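Local coordinates for protein LbaCas13a H328A (C2c2) (Lachnospiraceae bacterium NK4A179, PDB 5WLH) that binds CRISPR precursor RNA and, as a Cas13a enzyme, probably processes it into the guide and cleaves RNA once a target complementary to the guide is bound, at residues 1049-1055 with 1252-1258; 1110-1114 with 1358-1363. All coordinates share one frame; numbering follows the deposited sequence.

Contact 1: 1049-1055 with 1252-1258; sequences ERRFLEK and FRYYSSF
Glu1049 sits at the N-cap position of helix 1050-1056 and lays its side chain across one face of the Tyr1255 ring. Its CB starts 3.5 Å from Tyr1255 CD1. CG comes next, over the ring face, 3.6 Å from the centroid in a CH-pi contact. The bend at chi2 (-80°) then turns the chain along the ring, so that CD passes 3.6 Å from Tyr1255 CG with the carboxylate stacked nearly flat, 11° from the ring plane. OE1 faces Tyr1255 CB, while OE2 stays over the CG-CD2 side of the ring, held by a salt bridge to Arg511 of helix 486-517. Segment 1252-1258 directly follows an R-X4-H sequence, consistent with the C-terminal HEPN nuclease domain of Cas13a.

One turn further, Phe1052 stands beside Tyr1255, both pointing the same way. The edge of Tyr1255 meets the Phe1052 face in a T-shaped pair, centroids 5.7 Å apart. Tyr1254 closes the aromatic cluster at the Phe1052 rim, its CE2 lying 3.7 Å from Phe1052 CD1.

Phe1258, the positive-phi residue just after helix 1254-1257, pushes its ring against the start of the other helix. CZ packs 3.5 Å from Phe1052 N, CE1 rests on Phe1052 CB, and Lys1055 CD lies over the middle of one face, 3.8 Å from the centroid. The carbonyl O of Tyr1254 covers the opposite face. With an alanine here, Lys1055 would probably lose the surface its methylenes lie on, and a gap would be likely to open beside Phe1052.

Lys1055 thus offers methylenes, and Glu1049 both CG and its carboxylate plane, to ring faces; their charged ends find partners in Tyr1369 and Arg511, and ring and CH-pi packing mainly holds the contact.

Contact 2: 1110-1114 with 1358-1363; sequences DYSEI and RYLQSI
In what is probably the C-terminal nuclease region, helices 1106-1145 and 1357-1368 pack with the axes of the two short segments inclined at 34° and within 11.4 Å, and Tyr1111 and Tyr1359 fill the space between them. The two side chains run antiparallel, each passing alongside the other, planes 44° apart, with Tyr1111 CE1 3.8 Å from Tyr1359 CE2 over one face of the Tyr1359 ring. On Tyr1111 itself, Ser1362 CB sits over a face, 3.7 Å from the centroid. Ser1362 OG is hydrogen-bonded to the carbonyl O of Ile1056, which leaves CB facing Tyr1111.

Tyr1359 has CG anti to the backbone N (chi1 -176°), which carries its ring across to the other helix. There its hydroxyl gives Asp1110 OD2 a weak hydrogen bond of 2.9 Å, the carboxylate oxygen lying at the ring edge, in plane. Ile1114 CD1 also touches this hydroxyl and meets Ile1363 CD1 at 3.6 Å. Beyond them, strand 1297-1310 brings Val1297 against Tyr1359 and Ile1363.

Aromatic and aliphatic packing therefore carries most of this interface, and the weak bond to Asp1110 probably helps to set the position of the Tyr1359 hydroxyl at its edge.

How the contacts relate
Helix 1106-1145 is common ground for both contacts: it supplies a partner to contact 2, and its Ala1115 backs Phe1052 and Tyr1255 of contact 1. The two meet directly where Leu1053, on the far side of its helix from contact 1, packs CD2 3.3 Å from Ser1112 OG. Both are partly buried, but contact 1 includes two exposed residues, Arg1051 among them, whereas none of the touching residues of contact 2 is exposed. Contact 1 joins short helices through rings and the side chains of charged residues; contact 2 joins longer helices through paired tyrosines and isoleucines. Contact 2 is also nearer the bound RNA, about 5 Å at its nearest atom against about 12 Å.

Contact 1: 1049-1055 with 1252-1258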
ATOM      1  N   GLU A1049      13.734 -19.545   4.850  1.00 27.67           N
ATOM      2  CA  GLU A1049      13.496 -20.634   3.909  1.00 30.02           C
ATOM      3  C   GLU A1049      14.847 -21.116   3.394  1.00 35.48           C
ATOM      4  O   GLU A1049      15.495 -20.435   2.590  1.00 29.46           O
ATOM      5  CB  GLU A1049      12.585 -20.179   2.773  1.00 33.19           C
ATOM      6  CG  GLU A1049      11.254 -19.613   3.276  1.00 31.79           C
ATOM      7  CD  GLU A1049      10.257 -20.704   3.631  1.00 35.63           C
ATOM      8  OE1 GLU A1049      10.585 -21.899   3.453  1.00 36.50           O
ATOM      9  OE2 GLU A1049       9.139 -20.379   4.087  1.00 33.83           O
ATOM     10  N   ARG A1050      15.267 -22.290   3.876  1.00 37.25           N
ATOM     11  CA  ARG A1050      16.663 -22.693   3.744  1.00 37.46           C
ATOM     12  C   ARG A1050      17.048 -22.872   2.290  1.00 30.53           C
ATOM     13  O   ARG A1050      18.032 -22.286   1.825  1.00 33.88           O
ATOM     14  CB  ARG A1050      16.916 -23.981   4.527  1.00 41.95           C
ATOM     15  CG  ARG A1050      18.353 -24.467   4.495  1.00 43.93           C
ATOM     16  CD  ARG A1050      18.469 -25.803   5.226  1.00 43.62           C
ATOM     17  NE  ARG A1050      19.659 -26.550   4.834  1.00 48.94           N
ATOM     18  CZ  ARG A1050      20.043 -27.684   5.412  1.00 56.51           C
ATOM     19  NH1 ARG A1050      21.138 -28.308   5.002  1.00 61.64           N
ATOM     20  NH2 ARG A1050      19.329 -28.195   6.406  1.00 56.63           N
ATOM     21  N   ARG A1051      16.290 -23.687   1.556  1.00 34.07           N
ATOM     22  CA  ARG A1051      16.650 -23.969   0.172  1.00 37.73           C
ATOM     23  C   ARG A1051      16.630 -22.696  -0.655  1.00 31.83           C
ATOM     24  O   ARG A1051      17.478 -22.498  -1.530  1.00 28.83           O
ATOM     25  CB  ARG A1051      15.704 -25.016  -0.414  1.00 42.89           C
ATOM     26  CG  ARG A1051      15.772 -26.366   0.305  1.00 45.97           C
ATOM     27  CD  ARG A1051      15.524 -27.525  -0.647  1.00 48.17           C
ATOM     28  NE  ARG A1051      14.165 -27.546  -1.182  1.00 48.92           N
ATOM     29  CZ  ARG A1051      13.874 -27.542  -2.480  1.00 47.78           C
ATOM     30  NH1 ARG A1051      14.848 -27.512  -3.373  1.00 48.75           N
ATOM     31  NH2 ARG A1051      12.611 -27.570  -2.887  1.00 44.66           N
ATOM     32  N   PHE A1052      15.692 -21.793  -0.362  1.00 31.59           N
ATOM     33  CA  PHE A1052      15.662 -20.512  -1.061  1.00 29.39           C
ATOM     34  C   PHE A1052      16.944 -19.721  -0.813  1.00 30.27           C
ATOM     35  O   PHE A1052      17.596 -19.251  -1.758  1.00 27.64           O
ATOM     36  CB  PHE A1052      14.429 -19.721  -0.610  1.00 24.95           C
ATOM     37  CG  PHE A1052      14.498 -18.257  -0.918  1.00 24.01           C
ATOM     38  CD1 PHE A1052      14.250 -17.801  -2.203  1.00 24.10           C
ATOM     39  CD2 PHE A1052      14.780 -17.333   0.078  1.00 24.85           C
ATOM     40  CE1 PHE A1052      14.294 -16.448  -2.495  1.00 23.21           C
ATOM     41  CE2 PHE A1052      14.837 -15.982  -0.214  1.00 24.45           C
ATOM     42  CZ  PHE A1052      14.594 -15.544  -1.504  1.00 24.98           C
ATOM     43  N   LEU A1053      17.324 -19.563   0.458  1.00 26.77           N
ATOM     44  CA  LEU A1053      18.523 -18.795   0.779  1.00 30.08           C
ATOM     45  C   LEU A1053      19.763 -19.412   0.139  1.00 32.03           C
ATOM     46  O   LEU A1053      20.610 -18.692  -0.396  1.00 30.28           O
ATOM     47  CB  LEU A1053      18.696 -18.689   2.290  1.00 32.08           C
ATOM     48  CG  LEU A1053      17.688 -17.742   2.950  1.00 30.22           C
ATOM     49  CD1 LEU A1053      17.674 -17.975   4.442  1.00 31.43           C
ATOM     50  CD2 LEU A1053      18.037 -16.289   2.636  1.00 28.81           C
ATOM     51  N   GLU A1054      19.874 -20.747   0.167  1.00 30.06           N
ATOM     52  CA  GLU A1054      20.995 -21.412  -0.502  1.00 30.28           C
ATOM     53  C   GLU A1054      20.990 -21.160  -2.004  1.00 33.18           C
ATOM     54  O   GLU A1054      22.056 -21.103  -2.630  1.00 35.30           O
ATOM     55  CB  GLU A1054      20.961 -22.919  -0.246  1.00 31.39           C
ATOM     56  CG  GLU A1054      21.120 -23.320   1.203  1.00 37.26           C
ATOM     57  CD  GLU A1054      20.733 -24.769   1.436  1.00 42.22           C
ATOM     58  OE1 GLU A1054      19.910 -25.299   0.668  1.00 42.27           O
ATOM     59  OE2 GLU A1054      21.255 -25.385   2.382  1.00 48.82           O
ATOM     60  N   LYS A1055      19.810 -21.019  -2.605  1.00 30.19           N
ATOM     61  CA  LYS A1055      19.731 -20.837  -4.047  1.00 30.20           C
ATOM     62  C   LYS A1055      20.034 -19.413  -4.488  1.00 34.45           C
ATOM     63  O   LYS A1055      20.383 -19.202  -5.652  1.00 36.71           O
ATOM     64  CB  LYS A1055      18.347 -21.253  -4.557  1.00 34.01           C
ATOM     65  CG  LYS A1055      18.174 -22.770  -4.697  1.00 35.91           C
ATOM     66  CD  LYS A1055      16.712 -23.179  -4.761  1.00 39.60           C
ATOM     67  CE  LYS A1055      16.547 -24.674  -4.548  1.00 41.09           C
ATOM     68  NZ  LYS A1055      17.293 -25.462  -5.577  1.00 37.33           N
ATOM     69  N   PHE A1252       2.733 -21.177   0.017  1.00 23.07           N
ATOM     70  CA  PHE A1252       4.181 -21.070   0.044  1.00 21.95           C
ATOM     71  C   PHE A1252       4.831 -22.138  -0.840  1.00 21.34           C
ATOM     72  O   PHE A1252       5.919 -22.622  -0.528  1.00 23.15           O
ATOM     73  CB  PHE A1252       4.703 -21.146   1.490  1.00 23.88           C
ATOM     74  CG  PHE A1252       4.400 -19.895   2.308  1.00 22.83           C
ATOM     75  CD1 PHE A1252       3.103 -19.630   2.758  1.00 23.87           C
ATOM     76  CD2 PHE A1252       5.395 -18.974   2.584  1.00 24.25           C
ATOM     77  CE1 PHE A1252       2.819 -18.473   3.491  1.00 23.40           C
ATOM     78  CE2 PHE A1252       5.120 -17.804   3.321  1.00 23.81           C
ATOM     79  CZ  PHE A1252       3.837 -17.555   3.768  1.00 21.42           C
ATOM     80  N   ARG A1253       4.158 -22.510  -1.936  1.00 22.02           N
ATOM     81  CA  ARG A1253       4.668 -23.585  -2.789  1.00 21.13           C
ATOM     82  C   ARG A1253       5.974 -23.190  -3.463  1.00 27.48           C
ATOM     83  O   ARG A1253       6.799 -24.058  -3.767  1.00 27.81           O
ATOM     84  CB  ARG A1253       3.632 -23.964  -3.848  1.00 22.22           C
ATOM     85  CG  ARG A1253       2.274 -24.377  -3.298  1.00 25.92           C
ATOM     86  CD  ARG A1253       2.392 -25.628  -2.431  1.00 33.14           C
ATOM     87  NE  ARG A1253       3.129 -26.692  -3.109  1.00 33.51           N
ATOM     88  CZ  ARG A1253       3.767 -27.676  -2.481  1.00 39.18           C
ATOM     89  NH1 ARG A1253       3.763 -27.735  -1.154  1.00 38.02           N
ATOM     90  NH2 ARG A1253       4.420 -28.596  -3.179  1.00 39.22           N
ATOM     91  N   TYR A1254       6.178 -21.890  -3.710  1.00 24.21           N
ATOM     92  CA  TYR A1254       7.434 -21.444  -4.299  1.00 25.23           C
ATOM     93  C   TYR A1254       8.627 -22.001  -3.541  1.00 28.48           C
ATOM     94  O   TYR A1254       9.635 -22.395  -4.143  1.00 33.30           O
ATOM     95  CB  TYR A1254       7.479 -19.919  -4.299  1.00 26.70           C
ATOM     96  CG  TYR A1254       8.848 -19.338  -4.544  1.00 27.29           C
ATOM     97  CD1 TYR A1254       9.341 -19.208  -5.830  1.00 29.40           C
ATOM     98  CD2 TYR A1254       9.623 -18.874  -3.492  1.00 24.33           C
ATOM     99  CE1 TYR A1254      10.588 -18.655  -6.067  1.00 27.68           C
ATOM    100  CE2 TYR A1254      10.873 -18.303  -3.716  1.00 26.47           C
ATOM    101  CZ  TYR A1254      11.345 -18.201  -5.006  1.00 26.97           C
ATOM    102  OH  TYR A1254      12.583 -17.643  -5.231  1.00 28.41           O
ATOM    103  N   TYR A1255       8.531 -22.035  -2.215  1.00 25.69           N
ATOM    104  CA  TYR A1255       9.654 -22.408  -1.375  1.00 28.97           C
ATOM    105  C   TYR A1255       9.913 -23.905  -1.371  1.00 31.05           C
ATOM    106  O   TYR A1255      10.967 -24.326  -0.888  1.00 36.36           O
ATOM    107  CB  TYR A1255       9.429 -21.917   0.053  1.00 26.42           C
ATOM    108  CG  TYR A1255       9.444 -20.402   0.133  1.00 27.64           C
ATOM    109  CD1 TYR A1255      10.629 -19.702  -0.068  1.00 32.23           C
ATOM    110  CD2 TYR A1255       8.282 -19.671   0.373  1.00 25.43           C
ATOM    111  CE1 TYR A1255      10.669 -18.314  -0.001  1.00 27.76           C
ATOM    112  CE2 TYR A1255       8.320 -18.251   0.428  1.00 25.23           C
ATOM    113  CZ  TYR A1255       9.521 -17.600   0.246  1.00 28.35           C
ATOM    114  OH  TYR A1255       9.601 -16.215   0.286  1.00 31.95           O
ATOM    115  N   SER A1256       8.977 -24.698  -1.884  1.00 29.65           N
ATOM    116  CA  SER A1256       9.152 -26.134  -2.039  1.00 33.02           C
ATOM    117  C   SER A1256       9.579 -26.523  -3.443  1.00 39.15           C
ATOM    118  O   SER A1256      10.327 -27.491  -3.607  1.00 47.01           O
ATOM    119  CB  SER A1256       7.849 -26.863  -1.691  1.00 33.30           C
ATOM    120  OG  SER A1256       7.580 -26.752  -0.304  1.00 42.57           O
ATOM    121  N   SER A1257       9.157 -25.781  -4.455  1.00 37.43           N
ATOM    122  CA  SER A1257       9.318 -26.230  -5.828  1.00 41.18           C
ATOM    123  C   SER A1257      10.165 -25.311  -6.692  1.00 39.97           C
ATOM    124  O   SER A1257      10.870 -25.809  -7.567  1.00 37.89           O
ATOM    125  CB  SER A1257       7.947 -26.416  -6.490  1.00 41.68           C
ATOM    126  OG  SER A1257       7.286 -25.177  -6.647  1.00 48.26           O
ATOM    127  N   PHE A1258      10.117 -23.992  -6.483  1.00 36.04           N
ATOM    128  CA  PHE A1258      10.915 -23.049  -7.271  1.00 35.06           C
ATOM    129  C   PHE A1258      10.697 -23.240  -8.767  1.00 37.02           C
ATOM    130  O   PHE A1258      11.615 -23.058  -9.573  1.00 41.41           O
ATOM    131  CB  PHE A1258      12.407 -23.158  -6.924  1.00 36.97           C
ATOM    132  CG  PHE A1258      12.708 -22.949  -5.467  1.00 35.73           C
ATOM    133  CD1 PHE A1258      12.823 -21.667  -4.944  1.00 34.21           C
ATOM    134  CD2 PHE A1258      12.853 -24.029  -4.608  1.00 35.01           C
ATOM    135  CE1 PHE A1258      13.087 -21.470  -3.593  1.00 32.21           C
ATOM    136  CE2 PHE A1258      13.113 -23.835  -3.250  1.00 35.69           C
ATOM    137  CZ  PHE A1258      13.230 -22.552  -2.743  1.00 36.49           C
TER

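Contact 2: 1110-1114 with 1358-1363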
ATOM      1  N   ASP A1110      18.646 -10.032   5.668  1.00 27.04           N
ATOM      2  CA  ASP A1110      18.147  -9.032   4.730  1.00 29.79           C
ATOM      3  C   ASP A1110      17.403  -9.691   3.579  1.00 29.94           C
ATOM      4  O   ASP A1110      16.266  -9.324   3.275  1.00 22.22           O
ATOM      5  CB  ASP A1110      19.308  -8.182   4.207  1.00 35.03           C
ATOM      6  CG  ASP A1110      18.889  -6.781   3.806  1.00 44.73           C
ATOM      7  OD1 ASP A1110      17.685  -6.457   3.859  1.00 49.27           O
ATOM      8  OD2 ASP A1110      19.776  -5.997   3.416  1.00 50.71           O
ATOM      9  N   TYR A1111      18.023 -10.683   2.930  1.00 25.88           N
ATOM     10  CA  TYR A1111      17.346 -11.341   1.818  1.00 29.00           C
ATOM     11  C   TYR A1111      16.070 -12.034   2.277  1.00 24.91           C
ATOM     12  O   TYR A1111      15.066 -12.035   1.556  1.00 25.48           O
ATOM     13  CB  TYR A1111      18.279 -12.341   1.140  1.00 28.78           C
ATOM     14  CG  TYR A1111      19.533 -11.694   0.618  1.00 28.59           C
ATOM     15  CD1 TYR A1111      19.473 -10.498  -0.075  1.00 26.12           C
ATOM     16  CD2 TYR A1111      20.774 -12.251   0.863  1.00 33.45           C
ATOM     17  CE1 TYR A1111      20.621  -9.889  -0.545  1.00 31.73           C
ATOM     18  CE2 TYR A1111      21.936 -11.647   0.403  1.00 32.99           C
ATOM     19  CZ  TYR A1111      21.851 -10.476  -0.299  1.00 33.13           C
ATOM     20  OH  TYR A1111      22.998  -9.876  -0.755  1.00 39.21           O
ATOM     21  N   SER A1112      16.088 -12.644   3.466  1.00 26.55           N
ATOM     22  CA  SER A1112      14.879 -13.310   3.954  1.00 26.30           C
ATOM     23  C   SER A1112      13.752 -12.312   4.159  1.00 26.26           C
ATOM     24  O   SER A1112      12.594 -12.588   3.811  1.00 26.68           O
ATOM     25  CB  SER A1112      15.153 -14.051   5.264  1.00 26.54           C
ATOM     26  OG  SER A1112      16.212 -14.954   5.091  1.00 36.43           O
ATOM     27  N   GLU A1113      14.075 -11.150   4.730  1.00 23.53           N
ATOM     28  CA  GLU A1113      13.062 -10.119   4.928  1.00 22.52           C
ATOM     29  C   GLU A1113      12.529  -9.612   3.603  1.00 23.06           C
ATOM     30  O   GLU A1113      11.340  -9.313   3.486  1.00 22.67           O
ATOM     31  CB  GLU A1113      13.634  -8.950   5.731  1.00 30.36           C
ATOM     32  CG  GLU A1113      13.559  -9.137   7.226  1.00 41.60           C
ATOM     33  CD  GLU A1113      14.003  -7.894   7.963  1.00 47.63           C
ATOM     34  OE1 GLU A1113      13.404  -6.818   7.728  1.00 47.04           O
ATOM     35  OE2 GLU A1113      14.955  -7.993   8.765  1.00 53.18           O
ATOM     36  N   ILE A1114      13.404  -9.454   2.601  1.00 20.22           N
ATOM     37  CA  ILE A1114      12.928  -8.965   1.311  1.00 17.34           C
ATOM     38  C   ILE A1114      11.980  -9.975   0.698  1.00 18.36           C
ATOM     39  O   ILE A1114      10.919  -9.615   0.177  1.00 21.13           O
ATOM     40  CB  ILE A1114      14.102  -8.642   0.367  1.00 19.65           C
ATOM     41  CG1 ILE A1114      14.811  -7.376   0.847  1.00 24.51           C
ATOM     42  CG2 ILE A1114      13.584  -8.415  -1.045  1.00 27.16           C
ATOM     43  CD1 ILE A1114      16.209  -7.141   0.229  1.00 28.12           C
ATOM     44  N   ARG A1358      27.750  -7.448  -5.192  1.00 29.60           N
ATOM     45  CA  ARG A1358      27.434  -8.764  -4.644  1.00 30.47           C
ATOM     46  C   ARG A1358      26.019  -8.799  -4.069  1.00 31.23           C
ATOM     47  O   ARG A1358      25.272  -9.769  -4.270  1.00 32.24           O
ATOM     48  CB  ARG A1358      28.464  -9.128  -3.582  1.00 37.61           C
ATOM     49  CG  ARG A1358      28.149 -10.359  -2.767  1.00 41.90           C
ATOM     50  CD  ARG A1358      29.314 -10.604  -1.846  1.00 47.75           C
ATOM     51  NE  ARG A1358      29.204 -11.842  -1.093  1.00 52.09           N
ATOM     52  CZ  ARG A1358      30.241 -12.434  -0.517  1.00 51.14           C
ATOM     53  NH1 ARG A1358      31.443 -11.888  -0.629  1.00 47.55           N
ATOM     54  NH2 ARG A1358      30.080 -13.555   0.167  1.00 52.79           N
ATOM     55  N   TYR A1359      25.636  -7.747  -3.350  1.00 27.93           N
ATOM     56  CA  TYR A1359      24.271  -7.647  -2.842  1.00 29.03           C
ATOM     57  C   TYR A1359      23.272  -7.626  -3.992  1.00 27.77           C
ATOM     58  O   TYR A1359      22.281  -8.368  -3.990  1.00 27.54           O
ATOM     59  CB  TYR A1359      24.146  -6.389  -1.990  1.00 27.07           C
ATOM     60  CG  TYR A1359      22.803  -6.191  -1.315  1.00 25.20           C
ATOM     61  CD1 TYR A1359      21.724  -5.655  -2.007  1.00 27.79           C
ATOM     62  CD2 TYR A1359      22.628  -6.515   0.019  1.00 29.99           C
ATOM     63  CE1 TYR A1359      20.486  -5.467  -1.376  1.00 28.83           C
ATOM     64  CE2 TYR A1359      21.415  -6.325   0.654  1.00 32.48           C
ATOM     65  CZ  TYR A1359      20.350  -5.813  -0.045  1.00 34.17           C
ATOM     66  OH  TYR A1359      19.145  -5.636   0.604  1.00 35.49           O
ATOM     67  N   LEU A1360      23.526  -6.774  -4.989  1.00 25.66           N
ATOM     68  CA  LEU A1360      22.615  -6.656  -6.123  1.00 28.63           C
ATOM     69  C   LEU A1360      22.477  -7.973  -6.870  1.00 29.69           C
ATOM     70  O   LEU A1360      21.400  -8.276  -7.405  1.00 23.58           O
ATOM     71  CB  LEU A1360      23.091  -5.551  -7.058  1.00 25.38           C
ATOM     72  CG  LEU A1360      23.133  -4.149  -6.472  1.00 26.18           C
ATOM     73  CD1 LEU A1360      23.710  -3.161  -7.464  1.00 23.80           C
ATOM     74  CD2 LEU A1360      21.729  -3.699  -6.017  1.00 25.82           C
ATOM     75  N   GLN A1361      23.548  -8.767  -6.919  1.00 26.47           N
ATOM     76  CA  GLN A1361      23.448 -10.082  -7.543  1.00 27.46           C
ATOM     77  C   GLN A1361      22.438 -10.961  -6.822  1.00 23.92           C
ATOM     78  O   GLN A1361      21.666 -11.683  -7.461  1.00 29.73           O
ATOM     79  CB  GLN A1361      24.815 -10.771  -7.557  1.00 31.26           C
ATOM     80  CG  GLN A1361      25.672 -10.422  -8.759  1.00 34.13           C
ATOM     81  CD  GLN A1361      27.112 -10.871  -8.581  1.00 38.44           C
ATOM     82  OE1 GLN A1361      27.994 -10.468  -9.331  1.00 41.70           O
ATOM     83  NE2 GLN A1361      27.353 -11.697  -7.576  1.00 37.92           N
ATOM     84  N   SER A1362      22.449 -10.946  -5.488  1.00 25.48           N
ATOM     85  CA  SER A1362      21.505 -11.793  -4.765  1.00 25.18           C
ATOM     86  C   SER A1362      20.075 -11.300  -4.937  1.00 26.09           C
ATOM     87  O   SER A1362      19.137 -12.109  -4.940  1.00 27.33           O
ATOM     88  CB  SER A1362      21.880 -11.857  -3.289  1.00 28.97           C
ATOM     89  OG  SER A1362      22.924 -12.799  -3.092  1.00 35.12           O
ATOM     90  N   ILE A1363      19.888  -9.986  -5.070  1.00 26.44           N
ATOM     91  CA  ILE A1363      18.562  -9.451  -5.370  1.00 28.28           C
ATOM     92  C   ILE A1363      18.093  -9.934  -6.733  1.00 27.38           C
ATOM     93  O   ILE A1363      16.943 -10.339  -6.897  1.00 23.88           O
ATOM     94  CB  ILE A1363      18.576  -7.917  -5.294  1.00 27.82           C
ATOM     95  CG1 ILE A1363      18.942  -7.443  -3.875  1.00 25.76           C
ATOM     96  CG2 ILE A1363      17.241  -7.355  -5.748  1.00 28.42           C
ATOM     97  CD1 ILE A1363      18.015  -8.010  -2.775  1.00 26.59           C
TER